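PDB 4GOX: polyketide synthase, which probably transfers a sulfo group from the donor PAPS to an intermediate of the cyanobacterial olefin synthase, and is seen here with the spent nucleotide adenosine-3'-5'-diphosphate. Local coordinates for residues A[48-53]-A[229-234]; A[115-118]-A[124-127]; A[222-227]-A[238-243]. All coordinates share one frame; numbering follows the deposited sequence.

Contact 1: residues A[48-53]-A[229-234]; sequences PGLYSP and DFLGVD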
loop_
_atom_site.group_PDB
_atom_site.type_symbol
_atom_site.label_atom_id
_atom_site.label_comp_id
_atom_site.label_asym_id
_atom_site.label_seq_id
_atom_site.Cartn_x
_atom_site.Cartn_y
_atom_site.Cartn_z
ATOM N N PRO A 48 -11.716 14.070 2.125
ATOM C CA PRO A 48 -11.037 15.288 2.599
ATOM C C PRO A 48 -10.250 15.161 3.919
ATOM O O PRO A 48 -9.399 16.009 4.196
ATOM C CB PRO A 48 -12.165 16.319 2.680
ATOM C CG PRO A 48 -13.398 15.524 2.868
ATOM C CD PRO A 48 -13.184 14.244 2.111
ATOM N N GLY A 49 -10.525 14.119 4.704
ATOM C CA GLY A 49 -9.875 13.899 5.992
ATOM C C GLY A 49 -8.705 12.942 5.954
ATOM O O GLY A 49 -8.173 12.581 7.005
ATOM N N LEU A 50 -8.313 12.508 4.740
ATOM C CA LEU A 50 -7.213 11.562 4.530
ATOM C C LEU A 50 -6.280 12.118 3.487
ATOM O O LEU A 50 -6.692 12.902 2.630
ATOM C CB LEU A 50 -7.734 10.172 4.035
ATOM C CG LEU A 50 -8.886 9.495 4.786
ATOM C CD1 LEU A 50 -9.320 8.226 4.077
ATOM C CD2 LEU A 50 -8.493 9.127 6.199
ATOM N N TYR A 51 -5.022 11.725 3.561
ATOM C CA TYR A 51 -4.047 12.083 2.552
ATOM C C TYR A 51 -3.444 10.758 2.068
ATOM O O TYR A 51 -2.708 10.100 2.811
ATOM C CB TYR A 51 -2.987 13.071 3.074
ATOM C CG TYR A 51 -2.132 13.543 1.927
ATOM C CD1 TYR A 51 -2.687 14.262 0.872
ATOM C CD2 TYR A 51 -0.790 13.192 1.844
ATOM C CE1 TYR A 51 -1.928 14.626 -0.232
ATOM C CE2 TYR A 51 -0.017 13.557 0.744
ATOM C CZ TYR A 51 -0.590 14.293 -0.284
ATOM O OH TYR A 51 0.135 14.681 -1.382
ATOM N N SER A 52 -3.801 10.358 0.828
ATOM C CA SER A 52 -3.435 9.086 0.214
ATOM C C SER A 52 -2.627 9.292 -1.074
ATOM O O SER A 52 -3.168 9.155 -2.179
ATOM C CB SER A 52 -4.702 8.279 -0.044
ATOM O OG SER A 52 -4.416 6.909 -0.260
ATOM N N PRO A 53 -1.323 9.612 -0.973
ATOM C CA PRO A 53 -0.555 9.883 -2.195
ATOM C C PRO A 53 -0.085 8.634 -2.927
ATOM O O PRO A 53 -0.205 7.546 -2.369
ATOM C CB PRO A 53 0.653 10.679 -1.656
ATOM C CG PRO A 53 0.869 10.123 -0.290
ATOM C CD PRO A 53 -0.497 9.823 0.244
ATOM N N ASP A 229 -14.772 3.502 9.271
ATOM C CA ASP A 229 -15.029 3.220 10.683
ATOM C C ASP A 229 -13.724 2.827 11.370
ATOM O O ASP A 229 -13.464 3.268 12.493
ATOM C CB ASP A 229 -16.086 2.107 10.843
ATOM C CG ASP A 229 -17.499 2.463 10.384
ATOM O OD1 ASP A 229 -17.812 3.685 10.281
ATOM O OD2 ASP A 229 -18.297 1.531 10.148
ATOM N N PHE A 230 -12.890 2.030 10.668
ATOM C CA PHE A 230 -11.590 1.573 11.155
ATOM C C PHE A 230 -10.613 2.743 11.336
ATOM O O PHE A 230 -9.964 2.839 12.377
ATOM C CB PHE A 230 -11.013 0.505 10.213
ATOM C CG PHE A 230 -9.600 0.066 10.535
ATOM C CD1 PHE A 230 -9.334 -0.720 11.654
ATOM C CD2 PHE A 230 -8.547 0.377 9.683
ATOM C CE1 PHE A 230 -8.029 -1.138 11.942
ATOM C CE2 PHE A 230 -7.243 -0.038 9.973
ATOM C CZ PHE A 230 -6.991 -0.785 11.102
ATOM N N LEU A 231 -10.548 3.643 10.336
ATOM C CA LEU A 231 -9.680 4.824 10.345
ATOM C C LEU A 231 -10.205 5.983 11.216
ATOM O O LEU A 231 -9.458 6.925 11.483
ATOM C CB LEU A 231 -9.429 5.308 8.903
ATOM C CG LEU A 231 -8.737 4.317 7.944
ATOM C CD1 LEU A 231 -8.685 4.878 6.536
ATOM C CD2 LEU A 231 -7.346 3.933 8.432
ATOM N N GLY A 232 -11.471 5.905 11.639
ATOM C CA GLY A 232 -12.109 6.916 12.475
ATOM C C GLY A 232 -12.613 8.136 11.732
ATOM O O GLY A 232 -12.705 9.219 12.317
ATOM N N VAL A 233 -12.948 7.983 10.445
ATOM C CA VAL A 233 -13.501 9.082 9.640
ATOM C C VAL A 233 -14.936 8.739 9.204
ATOM O O VAL A 233 -15.350 7.582 9.308
ATOM C CB VAL A 233 -12.594 9.492 8.443
ATOM C CG1 VAL A 233 -11.267 10.071 8.934
ATOM C CG2 VAL A 233 -12.357 8.317 7.478
ATOM N N ASP A 234 -15.698 9.730 8.740
ATOM C CA ASP A 234 -17.043 9.464 8.251
ATOM C C ASP A 234 -16.934 9.075 6.788
ATOM O O ASP A 234 -15.976 9.477 6.126
ATOM C CB ASP A 234 -17.949 10.697 8.403
ATOM C CG ASP A 234 -18.271 11.060 9.836
ATOM O OD1 ASP A 234 -18.336 10.138 10.685
ATOM O OD2 ASP A 234 -18.499 12.259 10.105
#
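Leu50 and Val233 meet methyl to methyl, their side chains running obliquely past each other. CD2 of Leu50 comes up to both branches of Val233, lying 4.0 Å from Val233 CG1 and 4.1 Å from Val233 CG2, so one methyl rests against the forked end of the valine. Both methyls of Leu50 lie near CD1 of Leu231, with Leu50 CD1 slightly the closer at 4.2 Å. With CG beside the backbone N and anti to the carbonyl carbon (chi1 -49°), the branched end of Leu50 is directed to the helix end, where Val233 and Leu231 both meet it. Gly49 adds a looser touch, its O being 4.4 Å from Val233 CG1.

The contact joins the short edge strand 50-51 of the parallel sheet in this P-loop sulfotransferase fold to the C-terminal end of helix 220-231. Leu231 closes the helix, and Gly232 then takes a positive phi of 81°, a conformation that suits a residue without CB. This turn lets Leu231 and Val233, on the two flanks of the glycine, both point at the strand. Branched aliphatic residues fit here because the side chains meet through methyls alone. Leu50 and Leu231 also lean on Leu124 of the neighbouring strand, and Leu231 reaches Ile152 farther across the sheet. Beside them His47 bonds through NE2 to the backbone O of Asp234 and through ND1 to the N of Gly49.

Contact 2: residues A[115-118]-A[124-127]; sequences YLQR and LLID
Leu116 and Leu125 pack helix 109-119 against strand 124-129, two elements that follow each other through a short connection, with the helix lying against the parallel sheet of the sulfotransferase fold.

The apolar part rests on one methyl. CD2 of Leu125 approaches CB of Leu116 to 3.9 Å and CG of Gln117 less closely, at 4.3 Å, so it lies against the first side-chain carbon of Leu116 and the second of Gln117. Leu125 reaches them because its CG is anti to the backbone N (chi1 173°), which carries the branched end out from the strand toward the helix. Leucine suits both sides: Leu116 continues past this contact to Leu80 and Leu87 of helix 79-88, while Leu125 also packs on Tyr51 of the adjacent strand. The closest approach of the backbones is 6.2 Å, measured from the CA of Gln117 to the CA of Leu125.

The polar groups near the contact are satisfied elsewhere. Gln117 offers its aliphatic CG to the leucine and sends its amide away from it, which explains why a long residue with a polar end fits at this partly exposed position: OE1 accepts from ND2 of Asn22, and NE2 donates to the O of Pro25, just ahead of strand 26-30. Farther along the strand Asp127 is buried, and its OD1 is hydrogen-bonded to both Tyr113 OH and Tyr132 OH.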
loop_
_atom_site.group_PDB
_atom_site.type_symbol
_atom_site.label_atom_id
_atom_site.label_comp_id
_atom_site.label_asym_id
_atom_site.label_seq_id
_atom_site.Cartn_x
_atom_site.Cartn_y
_atom_site.Cartn_z
ATOM N N TYR A 115 7.297 14.850 9.138
ATOM C CA TYR A 115 7.189 15.982 8.229
ATOM C C TYR A 115 5.894 15.882 7.426
ATOM O O TYR A 115 5.145 16.851 7.367
ATOM C CB TYR A 115 8.378 16.006 7.259
ATOM C CG TYR A 115 8.413 17.218 6.352
ATOM C CD1 TYR A 115 8.961 18.426 6.786
ATOM C CD2 TYR A 115 7.941 17.147 5.041
ATOM C CE1 TYR A 115 9.009 19.542 5.952
ATOM C CE2 TYR A 115 7.991 18.255 4.193
ATOM C CZ TYR A 115 8.522 19.452 4.656
ATOM O OH TYR A 115 8.600 20.541 3.827
ATOM N N LEU A 116 5.650 14.735 6.778
ATOM C CA LEU A 116 4.454 14.567 5.953
ATOM C C LEU A 116 3.165 14.652 6.786
ATOM O O LEU A 116 2.211 15.279 6.341
ATOM C CB LEU A 116 4.517 13.301 5.087
ATOM C CG LEU A 116 5.627 13.220 4.028
ATOM C CD1 LEU A 116 5.743 11.804 3.480
ATOM C CD2 LEU A 116 5.387 14.177 2.877
ATOM N N GLN A 117 3.191 14.126 8.040
ATOM C CA GLN A 117 2.062 14.171 8.977
ATOM C C GLN A 117 1.710 15.616 9.322
ATOM O O GLN A 117 0.528 15.946 9.482
ATOM C CB GLN A 117 2.373 13.395 10.257
ATOM C CG GLN A 117 2.300 11.876 10.109
ATOM C CD GLN A 117 2.785 11.216 11.369
ATOM O OE1 GLN A 117 3.842 11.570 11.912
ATOM N NE2 GLN A 117 2.011 10.265 11.880
ATOM N N ARG A 118 2.747 16.468 9.423
ATOM C CA ARG A 118 2.656 17.885 9.698
ATOM C C ARG A 118 2.064 18.613 8.473
ATOM O O ARG A 118 1.144 19.408 8.639
ATOM C CB ARG A 118 4.051 18.445 10.087
ATOM C CG ARG A 118 4.081 19.961 10.366
ATOM C CD ARG A 118 5.208 20.362 11.304
ATOM N NE ARG A 118 4.910 19.972 12.686
ATOM C CZ ARG A 118 5.741 20.113 13.713
ATOM N NH1 ARG A 118 6.948 20.640 13.534
ATOM N NH2 ARG A 118 5.376 19.721 14.927
ATOM N N LEU A 124 -5.306 12.312 7.844
ATOM C CA LEU A 124 -4.612 11.080 8.170
ATOM C C LEU A 124 -3.839 10.600 6.957
ATOM O O LEU A 124 -4.426 10.249 5.938
ATOM C CB LEU A 124 -5.594 10.013 8.685
ATOM C CG LEU A 124 -5.010 8.601 8.904
ATOM C CD1 LEU A 124 -4.073 8.572 10.093
ATOM C CD2 LEU A 124 -6.114 7.573 9.056
ATOM N N LEU A 125 -2.508 10.551 7.093
ATOM C CA LEU A 125 -1.597 10.104 6.064
ATOM C C LEU A 125 -1.717 8.587 5.899
ATOM O O LEU A 125 -1.739 7.836 6.874
ATOM C CB LEU A 125 -0.157 10.520 6.412
ATOM C CG LEU A 125 0.976 9.980 5.507
ATOM C CD1 LEU A 125 0.954 10.660 4.140
ATOM C CD2 LEU A 125 2.351 10.196 6.165
ATOM N N ILE A 126 -1.843 8.166 4.647
ATOM C CA ILE A 126 -1.959 6.775 4.266
ATOM C C ILE A 126 -0.763 6.459 3.383
ATOM O O ILE A 126 -0.620 7.068 2.321
ATOM C CB ILE A 126 -3.286 6.438 3.519
ATOM C CG1 ILE A 126 -4.587 7.096 4.123
ATOM C CG2 ILE A 126 -3.417 4.921 3.253
ATOM C CD1 ILE A 126 -5.156 6.576 5.442
ATOM N N ASP A 127 0.067 5.484 3.806
ATOM C CA ASP A 127 1.198 5.021 3.019
ATOM C C ASP A 127 0.786 3.690 2.397
ATOM O O ASP A 127 0.730 2.678 3.094
ATOM C CB ASP A 127 2.479 4.861 3.883
ATOM C CG ASP A 127 3.724 4.383 3.133
ATOM O OD1 ASP A 127 4.819 4.462 3.707
ATOM O OD2 ASP A 127 3.589 3.889 1.966
#

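Contact 3: residues A[222-227]-A[238-243]; sequences KVLTNI and ALLNPY. With A3P (adenosine-3'-5'-diphosphate), chain B.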
loop_
_atom_site.group_PDB
_atom_site.type_symbol
_atom_site.label_atom_id
_atom_site.label_comp_id
_atom_site.label_asym_id
_atom_site.label_seq_id
_atom_site.Cartn_x
_atom_site.Cartn_y
_atom_site.Cartn_z
ATOM N N LYS A 222 -20.190 -0.484 1.104
ATOM C CA LYS A 222 -20.159 -1.259 2.349
ATOM C C LYS A 222 -18.740 -1.421 2.873
ATOM O O LYS A 222 -18.505 -1.218 4.066
ATOM C CB LYS A 222 -20.803 -2.638 2.144
ATOM C CG LYS A 222 -20.901 -3.517 3.395
ATOM C CD LYS A 222 -21.335 -4.934 3.038
ATOM C CE LYS A 222 -21.131 -5.889 4.189
ATOM N NZ LYS A 222 -21.308 -7.309 3.781
ATOM N N VAL A 223 -17.804 -1.796 1.987
ATOM C CA VAL A 223 -16.410 -2.028 2.345
ATOM C C VAL A 223 -15.703 -0.727 2.771
ATOM O O VAL A 223 -15.068 -0.695 3.824
ATOM C CB VAL A 223 -15.664 -2.833 1.244
ATOM C CG1 VAL A 223 -14.164 -2.961 1.542
ATOM C CG2 VAL A 223 -16.291 -4.208 1.075
ATOM N N LEU A 224 -15.827 0.335 1.973
ATOM C CA LEU A 224 -15.212 1.624 2.293
ATOM C C LEU A 224 -15.801 2.235 3.573
ATOM O O LEU A 224 -15.082 2.926 4.280
ATOM C CB LEU A 224 -15.258 2.588 1.093
ATOM C CG LEU A 224 -14.328 2.196 -0.088
ATOM C CD1 LEU A 224 -14.862 2.732 -1.418
ATOM C CD2 LEU A 224 -12.904 2.668 0.150
ATOM N N THR A 225 -17.084 1.941 3.898
ATOM C CA THR A 225 -17.713 2.395 5.148
ATOM C C THR A 225 -16.984 1.735 6.323
ATOM O O THR A 225 -16.626 2.426 7.271
ATOM C CB THR A 225 -19.234 2.146 5.112
ATOM O OG1 THR A 225 -19.806 3.104 4.225
ATOM C CG2 THR A 225 -19.903 2.247 6.484
ATOM N N ASN A 226 -16.707 0.415 6.217
ATOM C CA ASN A 226 -15.969 -0.343 7.231
ATOM C C ASN A 226 -14.539 0.199 7.398
ATOM O O ASN A 226 -14.042 0.282 8.531
ATOM C CB ASN A 226 -15.924 -1.827 6.879
ATOM C CG ASN A 226 -17.252 -2.525 6.936
ATOM O OD1 ASN A 226 -18.146 -2.180 7.718
ATOM N ND2 ASN A 226 -17.395 -3.563 6.132
ATOM N N ILE A 227 -13.888 0.560 6.279
ATOM C CA ILE A 227 -12.523 1.117 6.279
ATOM C C ILE A 227 -12.542 2.475 7.008
ATOM O O ILE A 227 -11.681 2.710 7.854
ATOM C CB ILE A 227 -11.916 1.200 4.853
ATOM C CG1 ILE A 227 -11.707 -0.212 4.266
ATOM C CG2 ILE A 227 -10.604 1.979 4.867
ATOM C CD1 ILE A 227 -11.267 -0.234 2.817
ATOM N N ALA A 238 -17.048 10.799 -2.385
ATOM C CA ALA A 238 -15.864 10.906 -3.244
ATOM C C ALA A 238 -15.075 9.595 -3.277
ATOM O O ALA A 238 -14.422 9.308 -4.277
ATOM C CB ALA A 238 -14.972 12.038 -2.767
ATOM N N LEU A 239 -15.179 8.784 -2.206
ATOM C CA LEU A 239 -14.524 7.470 -2.118
ATOM C C LEU A 239 -14.968 6.562 -3.253
ATOM O O LEU A 239 -14.205 5.695 -3.667
ATOM C CB LEU A 239 -14.857 6.769 -0.793
ATOM C CG LEU A 239 -14.301 7.359 0.501
ATOM C CD1 LEU A 239 -14.878 6.640 1.675
ATOM C CD2 LEU A 239 -12.787 7.303 0.549
ATOM N N LEU A 240 -16.211 6.742 -3.732
ATOM C CA LEU A 240 -16.786 5.911 -4.789
ATOM C C LEU A 240 -16.479 6.404 -6.199
ATOM O O LEU A 240 -16.891 5.759 -7.171
ATOM C CB LEU A 240 -18.313 5.757 -4.584
ATOM C CG LEU A 240 -18.774 5.121 -3.257
ATOM C CD1 LEU A 240 -20.274 5.132 -3.151
ATOM C CD2 LEU A 240 -18.264 3.684 -3.107
ATOM N N ASN A 241 -15.759 7.532 -6.325
ATOM C CA ASN A 241 -15.467 8.106 -7.638
ATOM C C ASN A 241 -13.969 8.305 -7.847
ATOM O O ASN A 241 -13.527 9.452 -7.965
ATOM C CB ASN A 241 -16.262 9.403 -7.825
ATOM C CG ASN A 241 -17.750 9.208 -7.658
ATOM O OD1 ASN A 241 -18.451 8.784 -8.585
ATOM N ND2 ASN A 241 -18.251 9.453 -6.448
ATOM N N PRO A 242 -13.177 7.200 -7.911
ATOM C CA PRO A 242 -11.716 7.336 -8.043
ATOM C C PRO A 242 -11.243 7.996 -9.318
ATOM O O PRO A 242 -10.139 8.540 -9.339
ATOM C CB PRO A 242 -11.208 5.883 -7.950
ATOM C CG PRO A 242 -12.336 5.037 -8.261
ATOM C CD PRO A 242 -13.555 5.770 -7.786
ATOM N N TYR A 243 -12.072 7.953 -10.377
ATOM C CA TYR A 243 -11.730 8.556 -11.659
ATOM C C TYR A 243 -12.111 10.037 -11.810
ATOM O O TYR A 243 -11.919 10.598 -12.887
ATOM C CB TYR A 243 -12.171 7.657 -12.833
ATOM C CG TYR A 243 -11.494 6.303 -12.775
ATOM C CD1 TYR A 243 -10.130 6.173 -13.021
ATOM C CD2 TYR A 243 -12.203 5.161 -12.417
ATOM C CE1 TYR A 243 -9.492 4.937 -12.927
ATOM C CE2 TYR A 243 -11.568 3.919 -12.296
ATOM C CZ TYR A 243 -10.214 3.811 -12.569
ATOM O OH TYR A 243 -9.573 2.599 -12.493
HETATM P P1 A3P B . -4.892 -5.985 -13.797
HETATM O O1P A3P B . -3.680 -6.825 -14.123
HETATM O O2P A3P B . -4.850 -4.643 -14.497
HETATM O O3P A3P B . -6.207 -6.714 -13.818
HETATM P P2 A3P B . -2.290 -3.068 -7.677
HETATM O O4P A3P B . -2.208 -3.539 -6.253
HETATM O O5P A3P B . -1.119 -3.381 -8.557
HETATM O O6P A3P B . -2.794 -1.648 -7.786
HETATM O "O5'" A3P B . -3.478 -3.916 -8.341
HETATM C "C5'" A3P B . -3.672 -3.923 -9.765
HETATM C "C4'" A3P B . -5.030 -4.544 -10.076
HETATM O "O4'" A3P B . -6.099 -3.812 -9.491
HETATM C "C3'" A3P B . -5.387 -4.574 -11.549
HETATM O "O3'" A3P B . -4.732 -5.647 -12.218
HETATM C "C2'" A3P B . -6.896 -4.696 -11.531
HETATM O "O2'" A3P B . -7.332 -6.058 -11.543
HETATM C "C1'" A3P B . -7.308 -4.056 -10.216
HETATM N N9 A3P B . -7.975 -2.777 -10.551
HETATM C C8 A3P B . -7.346 -1.654 -11.003
HETATM N N7 A3P B . -8.241 -0.673 -11.262
HETATM C C5 A3P B . -9.457 -1.174 -10.980
HETATM C C6 A3P B . -10.842 -0.672 -11.071
HETATM N N6 A3P B . -11.048 0.594 -11.480
HETATM N N1 A3P B . -11.852 -1.494 -10.690
HETATM C C2 A3P B . -11.628 -2.757 -10.247
HETATM N N3 A3P B . -10.390 -3.297 -10.177
HETATM C C4 A3P B . -9.288 -2.565 -10.516
#
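This is a buried leucine cluster between helix 220-231 and the 3-10 turn that ends at Leu240, just before Tyr243 of the nucleotide pocket. Leu224 carries the helix side. Its CD1 lies 3.8 Å from the backbone O of Leu239, 4.1 Å from Leu239 CB and 3.9 Å from CD2 of Leu240, so a single methyl is set against both the backbone and the side chains of the turn. Leu239 returns the contact with its own CD1, placed 4.1 Å from CB of Leu224; these two leucines thus interlock, each methyl lying against the other's base. Leu240 comes differently, its side chain sliding past that of Leu224 in the opposite direction. It leaves the backbone off to one side, but with CG anti to the carbonyl carbon (chi1 -59°) its CD2 is brought round to Leu224. Leucine suits all three places, being long enough to bridge CA atoms 7.4 Å apart at Leu224 and Leu239.

Three residues after the turn, Tyr243 contacts adenosine-3'-5'-diphosphate. The adenine N6 lies at the edge of the phenol ring, in its plane, and donates to Tyr243 OH over 2.7 Å with an N-H...O angle of 152°. A tyrosine fits because its hydroxyl can accept from the amino group and also bond to the backbone O of Phe264, whose ring stacks on that of Tyr243.

Around the cluster, Leu224 also packs on Leu40 and Met43 of helix 37-45, Pro242 touches Val42 of that helix, and Val223 and Ile227 settle on strand 208-212 at the sheet's edge.

Contacts 1 and 3 share helix 220-231: contact 3 uses mainly its N-terminal half and contact 1 its C-terminal end, their centres 10 Å apart. Their segments alternate along the chain, with 48-53 first, then 222-227, 229-234 and 238-243. Contact 2 is nested inside the loop closed by contact 1 and meets it through the sheet, where strands 50-51 and 124-129 are neighbours: Tyr51 N and O pair with Leu124 O and Ile126 N. Contacts 2 and 3, with centres 20 Å apart, do not touch. Helix 220-231 spans the sheet, touching strands 124-129 and 149-155 at its end and 208-212 from earlier turns, so the contacts tie the 50-51 edge to the helix whose following turn leads to Tyr243.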